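Local coordinates for protein methionine gamma-lyase (Trichomonas vaginalis, PDB 1PFF) that belongs, as a methionine gamma-lyase, to the PLP-dependent enzymes of Cys/Met metabolism and has the fold of the aminotransferase-like superfamily, at residues A[33-38]-A[83-88]; A[74-79]-A[103-108]; A[264-269]-A[320-325]. All coordinates share one frame; numbering follows the deposited sequence.

Contact 1 (A[33-38]-A[83-88]); sequences FLKAGD and NTRIVY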
# COMPACT_ATOMS: atom_id res chain seq x y z
N PHE A 33 10.16 13.74 -28.82
CA PHE A 33 9.82 14.36 -30.10
C PHE A 33 10.81 15.41 -30.58
O PHE A 33 10.57 16.14 -31.55
CB PHE A 33 8.37 14.88 -30.08
CG PHE A 33 7.35 13.78 -29.93
CD1 PHE A 33 6.65 13.61 -28.73
CD2 PHE A 33 7.13 12.87 -30.96
CE1 PHE A 33 5.73 12.57 -28.57
CE2 PHE A 33 6.20 11.83 -30.81
CZ PHE A 33 5.51 11.68 -29.62
N LEU A 34 11.95 15.46 -29.90
CA LEU A 34 13.04 16.36 -30.26
C LEU A 34 14.29 15.55 -30.60
O LEU A 34 14.39 14.37 -30.28
CB LEU A 34 13.35 17.34 -29.12
CG LEU A 34 12.30 18.41 -28.82
CD1 LEU A 34 12.66 19.20 -27.56
CD2 LEU A 34 12.04 19.36 -30.03
N LYS A 35 15.24 16.22 -31.26
CA LYS A 35 16.58 15.70 -31.51
C LYS A 35 17.51 16.90 -31.65
O LYS A 35 17.05 18.03 -31.83
CB LYS A 35 16.61 14.82 -32.76
CG LYS A 35 16.14 15.49 -34.04
CD LYS A 35 16.31 14.57 -35.22
CE LYS A 35 15.34 14.93 -36.34
NZ LYS A 35 15.30 16.39 -36.66
N ALA A 36 18.81 16.66 -31.56
CA ALA A 36 19.78 17.73 -31.79
C ALA A 36 19.48 18.34 -33.15
O ALA A 36 19.27 17.61 -34.13
CB ALA A 36 21.20 17.19 -31.74
N GLY A 37 19.45 19.66 -33.22
CA GLY A 37 19.12 20.37 -34.44
C GLY A 37 17.67 20.86 -34.53
O GLY A 37 17.35 21.62 -35.46
N ASP A 38 16.82 20.43 -33.61
CA ASP A 38 15.43 20.88 -33.55
C ASP A 38 15.30 22.22 -32.81
O ASP A 38 16.27 22.68 -32.20
CB ASP A 38 14.54 19.85 -32.85
CG ASP A 38 14.22 18.65 -33.71
OD1 ASP A 38 14.51 18.66 -34.94
OD2 ASP A 38 13.66 17.64 -33.25
N ASN A 83 13.08 24.46 -38.45
CA ASN A 83 13.31 23.33 -37.55
C ASN A 83 12.44 23.32 -36.28
O ASN A 83 12.70 22.53 -35.36
CB ASN A 83 14.80 23.24 -37.22
CG ASN A 83 15.34 24.47 -36.51
OD1 ASN A 83 14.89 25.60 -36.74
ND2 ASN A 83 16.33 24.26 -35.64
N THR A 84 11.42 24.17 -36.22
CA THR A 84 10.53 24.18 -35.05
C THR A 84 9.73 22.87 -34.96
O THR A 84 9.13 22.44 -35.94
CB THR A 84 9.58 25.39 -35.08
OG1 THR A 84 10.34 26.60 -35.08
CG2 THR A 84 8.77 25.48 -33.77
N ARG A 85 9.76 22.24 -33.79
CA ARG A 85 9.05 20.98 -33.61
C ARG A 85 7.97 21.05 -32.53
O ARG A 85 7.02 20.27 -32.58
CB ARG A 85 10.00 19.83 -33.28
CG ARG A 85 11.08 19.62 -34.31
CD ARG A 85 10.66 19.01 -35.63
NE ARG A 85 11.80 19.06 -36.55
CZ ARG A 85 11.72 19.11 -37.87
NH1 ARG A 85 10.55 19.11 -38.49
NH2 ARG A 85 12.85 19.14 -38.59
N ILE A 86 8.14 21.95 -31.58
CA ILE A 86 7.26 22.01 -30.41
C ILE A 86 6.98 23.45 -29.99
O ILE A 86 7.90 24.28 -29.94
CB ILE A 86 7.87 21.23 -29.20
CG1 ILE A 86 7.88 19.71 -29.46
CG2 ILE A 86 7.08 21.55 -27.92
CD1 ILE A 86 8.62 18.87 -28.39
N VAL A 87 5.72 23.71 -29.66
CA VAL A 87 5.29 24.93 -28.97
C VAL A 87 4.75 24.51 -27.60
O VAL A 87 3.83 23.69 -27.53
CB VAL A 87 4.20 25.68 -29.80
CG1 VAL A 87 3.53 26.81 -28.98
CG2 VAL A 87 4.80 26.23 -31.10
N TYR A 88 5.33 25.05 -26.53
CA TYR A 88 4.99 24.63 -25.17
C TYR A 88 4.59 25.80 -24.27
O TYR A 88 5.26 26.83 -24.25
CB TYR A 88 6.18 23.89 -24.52
CG TYR A 88 5.87 23.38 -23.12
CD1 TYR A 88 5.96 24.23 -22.01
CD2 TYR A 88 5.48 22.06 -22.91
CE1 TYR A 88 5.66 23.77 -20.73
CE2 TYR A 88 5.19 21.59 -21.63
CZ TYR A 88 5.27 22.46 -20.55
OH TYR A 88 4.99 22.01 -19.29
O HOH W 1 15.64 19.35 -37.82

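Contact 2 (A[74-79]-A[103-108]); sequences GNIEKH and EDAVKQ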
# COMPACT_ATOMS: atom_id res chain seq x y z
N GLY A 74 0.42 37.09 -32.04
CA GLY A 74 1.36 36.89 -33.14
C GLY A 74 2.74 36.42 -32.76
O GLY A 74 3.56 36.09 -33.62
N ASN A 75 3.03 36.36 -31.45
CA ASN A 75 4.38 36.05 -30.99
C ASN A 75 4.87 34.64 -31.31
O ASN A 75 6.05 34.44 -31.59
CB ASN A 75 4.55 36.35 -29.50
CG ASN A 75 5.93 36.90 -29.17
OD1 ASN A 75 6.75 37.13 -30.06
ND2 ASN A 75 6.20 37.10 -27.89
N ILE A 76 3.96 33.66 -31.27
CA ILE A 76 4.30 32.29 -31.62
C ILE A 76 4.63 32.16 -33.10
O ILE A 76 5.69 31.63 -33.45
CB ILE A 76 3.15 31.31 -31.22
CG1 ILE A 76 3.02 31.24 -29.69
CG2 ILE A 76 3.40 29.89 -31.79
CD1 ILE A 76 1.68 30.68 -29.23
N GLU A 77 3.76 32.66 -33.97
CA GLU A 77 3.97 32.48 -35.42
C GLU A 77 5.23 33.22 -35.85
O GLU A 77 5.96 32.76 -36.72
CB GLU A 77 2.74 32.90 -36.24
CG GLU A 77 2.25 34.32 -36.01
CD GLU A 77 0.87 34.59 -36.60
OE1 GLU A 77 0.11 33.64 -36.87
OE2 GLU A 77 0.55 35.77 -36.78
N LYS A 78 5.48 34.35 -35.20
CA LYS A 78 6.67 35.16 -35.43
C LYS A 78 7.97 34.39 -35.17
O LYS A 78 8.97 34.65 -35.82
CB LYS A 78 6.63 36.42 -34.56
CG LYS A 78 7.63 37.50 -34.98
CD LYS A 78 8.19 38.25 -33.79
CE LYS A 78 7.13 39.12 -33.13
NZ LYS A 78 7.59 39.67 -31.84
N HIS A 79 7.94 33.45 -34.23
CA HIS A 79 9.16 32.74 -33.83
C HIS A 79 9.36 31.38 -34.49
O HIS A 79 10.29 30.66 -34.15
CB HIS A 79 9.22 32.60 -32.30
CG HIS A 79 9.59 33.88 -31.61
ND1 HIS A 79 10.89 34.22 -31.30
CD2 HIS A 79 8.82 34.92 -31.19
CE1 HIS A 79 10.91 35.40 -30.71
NE2 HIS A 79 9.67 35.85 -30.63
N GLU A 103 -6.66 28.32 -28.16
CA GLU A 103 -7.12 28.21 -29.55
C GLU A 103 -6.25 29.07 -30.48
O GLU A 103 -5.85 28.62 -31.57
CB GLU A 103 -8.60 28.59 -29.66
CG GLU A 103 -9.18 28.48 -31.06
CD GLU A 103 -10.69 28.28 -31.08
OE1 GLU A 103 -11.36 28.49 -30.04
OE2 GLU A 103 -11.22 27.91 -32.15
N ASP A 104 -5.93 30.29 -30.05
CA ASP A 104 -5.11 31.19 -30.86
C ASP A 104 -3.66 30.74 -30.96
O ASP A 104 -3.03 30.89 -32.01
CB ASP A 104 -5.18 32.63 -30.35
CG ASP A 104 -4.44 33.59 -31.25
OD1 ASP A 104 -4.92 33.84 -32.37
OD2 ASP A 104 -3.35 34.11 -30.94
N ALA A 105 -3.12 30.21 -29.85
CA ALA A 105 -1.78 29.64 -29.86
C ALA A 105 -1.67 28.51 -30.88
O ALA A 105 -0.71 28.45 -31.65
CB ALA A 105 -1.37 29.16 -28.46
N VAL A 106 -2.68 27.62 -30.90
CA VAL A 106 -2.72 26.54 -31.87
C VAL A 106 -2.75 27.09 -33.29
O VAL A 106 -1.97 26.65 -34.15
CB VAL A 106 -3.92 25.60 -31.63
CG1 VAL A 106 -4.05 24.57 -32.77
CG2 VAL A 106 -3.76 24.90 -30.26
N LYS A 107 -3.62 28.07 -33.53
CA LYS A 107 -3.76 28.66 -34.86
C LYS A 107 -2.44 29.26 -35.35
O LYS A 107 -2.10 29.11 -36.53
CB LYS A 107 -4.88 29.71 -34.89
CG LYS A 107 -6.29 29.07 -34.94
CD LYS A 107 -7.36 30.13 -35.24
CE LYS A 107 -8.66 29.86 -34.48
NZ LYS A 107 -9.73 30.86 -34.86
N GLN A 108 -1.70 29.90 -34.45
CA GLN A 108 -0.37 30.42 -34.77
C GLN A 108 0.61 29.31 -35.13
O GLN A 108 1.34 29.41 -36.11
CB GLN A 108 0.19 31.23 -33.62
CG GLN A 108 -0.46 32.60 -33.43
CD GLN A 108 0.23 33.37 -32.34
OE1 GLN A 108 1.38 33.77 -32.52
NE2 GLN A 108 -0.43 33.52 -31.19
O HOH W 2 -2.19 35.94 -32.50

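Contact 3 (A[264-269]-A[320-325]); sequences NCHVVS and IDDLKQ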
# COMPACT_ATOMS: atom_id res chain seq x y z
N ASN A 264 0.93 35.28 10.11
CA ASN A 264 -0.40 35.33 10.72
C ASN A 264 -1.49 34.53 10.00
O ASN A 264 -2.68 34.72 10.27
CB ASN A 264 -0.83 36.78 10.91
CG ASN A 264 -0.18 37.39 12.12
OD1 ASN A 264 -0.67 37.24 13.24
ND2 ASN A 264 0.95 38.06 11.91
N CYS A 265 -1.09 33.66 9.09
CA CYS A 265 -2.01 32.71 8.48
C CYS A 265 -2.06 31.45 9.34
O CYS A 265 -1.03 30.88 9.71
CB CYS A 265 -1.59 32.39 7.05
SG CYS A 265 -1.69 33.81 5.94
N HIS A 266 -3.28 31.02 9.65
CA HIS A 266 -3.50 29.89 10.54
C HIS A 266 -4.19 28.76 9.78
O HIS A 266 -3.61 27.68 9.60
CB HIS A 266 -4.28 30.33 11.78
CG HIS A 266 -3.66 31.51 12.49
ND1 HIS A 266 -2.83 31.37 13.59
CD2 HIS A 266 -3.75 32.84 12.26
CE1 HIS A 266 -2.43 32.56 14.00
NE2 HIS A 266 -2.98 33.47 13.21
N VAL A 267 -5.42 29.02 9.31
CA VAL A 267 -6.21 28.05 8.55
C VAL A 267 -5.56 27.78 7.19
O VAL A 267 -5.48 26.64 6.72
CB VAL A 267 -7.67 28.54 8.38
CG1 VAL A 267 -8.45 27.68 7.39
CG2 VAL A 267 -8.37 28.58 9.72
N VAL A 268 -5.10 28.86 6.56
CA VAL A 268 -4.25 28.76 5.38
C VAL A 268 -2.81 28.49 5.85
O VAL A 268 -2.23 29.29 6.59
CB VAL A 268 -4.34 30.07 4.55
CG1 VAL A 268 -3.53 29.96 3.29
CG2 VAL A 268 -5.79 30.40 4.23
N SER A 269 -2.24 27.36 5.45
CA SER A 269 -0.91 26.97 5.94
C SER A 269 0.22 27.33 4.97
O SER A 269 0.03 27.35 3.76
CB SER A 269 -0.86 25.47 6.25
OG SER A 269 -2.03 25.06 6.92
N ILE A 320 -11.48 33.43 4.38
CA ILE A 320 -11.51 34.89 4.36
C ILE A 320 -11.19 35.46 5.75
O ILE A 320 -10.39 36.40 5.87
CB ILE A 320 -12.86 35.42 3.79
CG1 ILE A 320 -12.95 35.11 2.28
CG2 ILE A 320 -13.00 36.93 4.00
CD1 ILE A 320 -14.35 35.32 1.66
N ASP A 321 -11.77 34.88 6.79
CA ASP A 321 -11.51 35.31 8.17
C ASP A 321 -10.02 35.31 8.51
O ASP A 321 -9.51 36.28 9.08
CB ASP A 321 -12.29 34.45 9.18
CG ASP A 321 -13.78 34.75 9.18
OD1 ASP A 321 -14.19 35.74 8.54
OD2 ASP A 321 -14.63 34.04 9.77
N ASP A 322 -9.34 34.23 8.14
CA ASP A 322 -7.90 34.05 8.38
C ASP A 322 -7.07 35.14 7.70
O ASP A 322 -6.22 35.77 8.32
CB ASP A 322 -7.48 32.67 7.87
CG ASP A 322 -6.08 32.26 8.32
OD1 ASP A 322 -5.56 32.80 9.31
OD2 ASP A 322 -5.43 31.38 7.73
N LEU A 323 -7.34 35.35 6.41
CA LEU A 323 -6.58 36.31 5.63
C LEU A 323 -6.83 37.74 6.07
O LEU A 323 -5.90 38.55 6.12
CB LEU A 323 -6.88 36.14 4.14
CG LEU A 323 -6.40 34.84 3.49
CD1 LEU A 323 -7.03 34.69 2.11
CD2 LEU A 323 -4.88 34.76 3.40
N LYS A 324 -8.08 38.05 6.41
CA LYS A 324 -8.47 39.39 6.84
C LYS A 324 -7.71 39.80 8.10
O LYS A 324 -7.19 40.91 8.17
CB LYS A 324 -9.98 39.46 7.08
CG LYS A 324 -10.51 40.87 7.26
CD LYS A 324 -11.88 40.88 7.93
CE LYS A 324 -12.55 42.24 7.82
NZ LYS A 324 -11.75 43.23 7.03
N GLN A 325 -7.65 38.90 9.08
CA GLN A 325 -6.91 39.12 10.31
C GLN A 325 -5.42 39.38 10.04
O GLN A 325 -4.82 40.31 10.62
CB GLN A 325 -7.10 37.93 11.26
CG GLN A 325 -6.35 38.04 12.58
CD GLN A 325 -4.90 37.55 12.49
OE1 GLN A 325 -4.61 36.59 11.77
NE2 GLN A 325 -4.01 38.20 13.21

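Contact 1 (A[33-38]-A[83-88])
Asp38 and Arg85 meet in a salt bridge, with Arg85 NE 3.2 Å from Asp38 OD1. The carboxylate oxygen lies at the edge of the guanidinium, close to its plane, yet the guanidinium comes at OD1 from above the carboxylate plane, the two planes being 67° apart. Lys35 NZ reaches the same oxygen at 3.0 Å from the opposite face, which keeps the acid pinned and probably ionised. Arg85 CG lies against the Asp38 carboxylate, and the bend at chi2 (-73°) turns the chain so that NE comes to OD1. Water 1 bridges the pair, donating a hydrogen bond to Asp38 OD1 and accepting one from Arg85 NH2.

Farther along, Asn83 ND2 donates an almost straight bond to Gly37 O at 2.8 Å, from above the carbonyl plane. That carbonyl belongs to a type II turn from Lys35 to Asp38, whose third position, with phi 99°, suits glycine. Next to the polar group Leu34 packs its CG against Ile86 CD1 at 3.7 Å, and Arg85 CB touches Leu34 CD2.

The turn links helix 22-33 to strand 39-43, which lies beside strand 84-90 in the large sheet; Ile86 also packs on Leu40 and on Ile118 of strand 116-120.

Contact 2 (A[74-79]-A[103-108])
Gln108, which buries far more surface here than any other residue, reaches out of helix 102-109 and sets its amide oxygen at the start of the short helix 75-78. Glu77 N gives Gln108 OE1 a well-aligned bond of 3.0 Å, with an N-H...O angle of 163° and the donor somewhat tilted from the carbonyl plane. Ile76 N stands at 2.9 Å from the same OE1, but its angle of 119° makes that bond weak. Backbone N-H groups in the first turn of a helix have no carbonyl before them to bond, and a side-chain oxygen from another helix suits this place well. The chain of Gln108 is extended beyond CG, which carries the amide to the backbone of the other helix. The nitrogen of the same amide is held from within its own helix: NE2 donates to Asp104 OD2 at 3.0 Å, from above the carboxylate plane, and water 2 joins that carboxylate oxygen to Gly74 N.

Both helices belong to the large alpha/beta domain of the PLP-dependent aminotransferase-like fold. They flank strand 84-90 in sequence, one leading into it and the other following it, and both rest on it, Ile76 touching Val87 and Ala105 touching Phe89.

The side chain of Ile76 supplies most of the apolar contact. Its CB lies 3.3 Å from Gln108 OE1, while CD1 reaches past the amide to Ala105 CB at 3.5 Å; the small alanine probably allows so close an approach. Glu77 crosses Gln108 at about a right angle, carboxylate and amide planes 82° apart, its OE1 3.6 Å from Gln108 CG. With CG placed between its backbone N and carbonyl carbon, Glu77 lies over the aliphatic part of the glutamine, and its OE1 forms a salt bridge with Lys111.

Contact 3 (A[264-269]-A[320-325])
Asp322 pushes its carboxylate from helix 316-328 into the bend formed by His266, Val267 and Val268, where it meets backbone N-H groups. His266 N is shared between both oxygens: it stands 2.9 Å from Asp322 OD1 and makes a somewhat more bent bond to Asp322 OD2. Each oxygen uses its syn lone pair, the one on the side of its partner oxygen, so the N-H sits in the fork of the carboxylate. Val268 N approaches Asp322 OD2 nearly in line with the C-O bond, at 2.8 Å, and its N-H...O angle of 167° makes this bond straighter than the two from His266. Two donors thus grip OD2 and one of them also holds OD1, which fixes the rotation of the carboxylate. An aspartate suits the place because its short chain, with CG anti to the backbone N (chi1 -168°), presents two acceptors to a bend that offers N-H groups; these donors would be expected to favour the ionised form.

The neighbouring side chains fence the acid in. The His266 ring turns its edge to it, CD2 lying 3.5 Å from Asp322 OD1, with ring and carboxylate planes 50° apart. On the other oxygen, Val268 CB comes to 3.6 Å from Asp322 OD2, and the branched valine adds apolar cover beside the charge. Alongside, Cys265 SG touches Leu323 CD2 at 4.2 Å, and both residues also pack on Ile281 of strand 280-282. Leu323 reaches helix 183-216 as well, through Val210 and Phe213.

A helix-borne aspartate here holds the backbone of the segment between helix 255-263 and edge strand 269-270, fastening it to helix 316-328 in the smaller C-terminal domain of the aminotransferase-like fold, where helices pack on a mixed sheet.

How the contacts relate
Contacts 1 and 2 are neighbours, their centres 16 Å apart, and they interlock along the chain: strand 84-90 carries one side of contact 1 and is flanked in sequence by the two helices of contact 2. They touch where Val87 CG2 meets Ile76 CG2 at 4.0 Å. Contact 3 stands apart, on the opposite side of the chain's centre and beside the smaller sheet; its centre is 45 Å from that of contact 1 and 41 Å from that of contact 2. Only contact 1 meets another subunit, through Leu34, Lys35 and Ala36. PEG near contact 1 and 1,2-ethanediol near contacts 1 and 2 probably come from the crystallisation liquor.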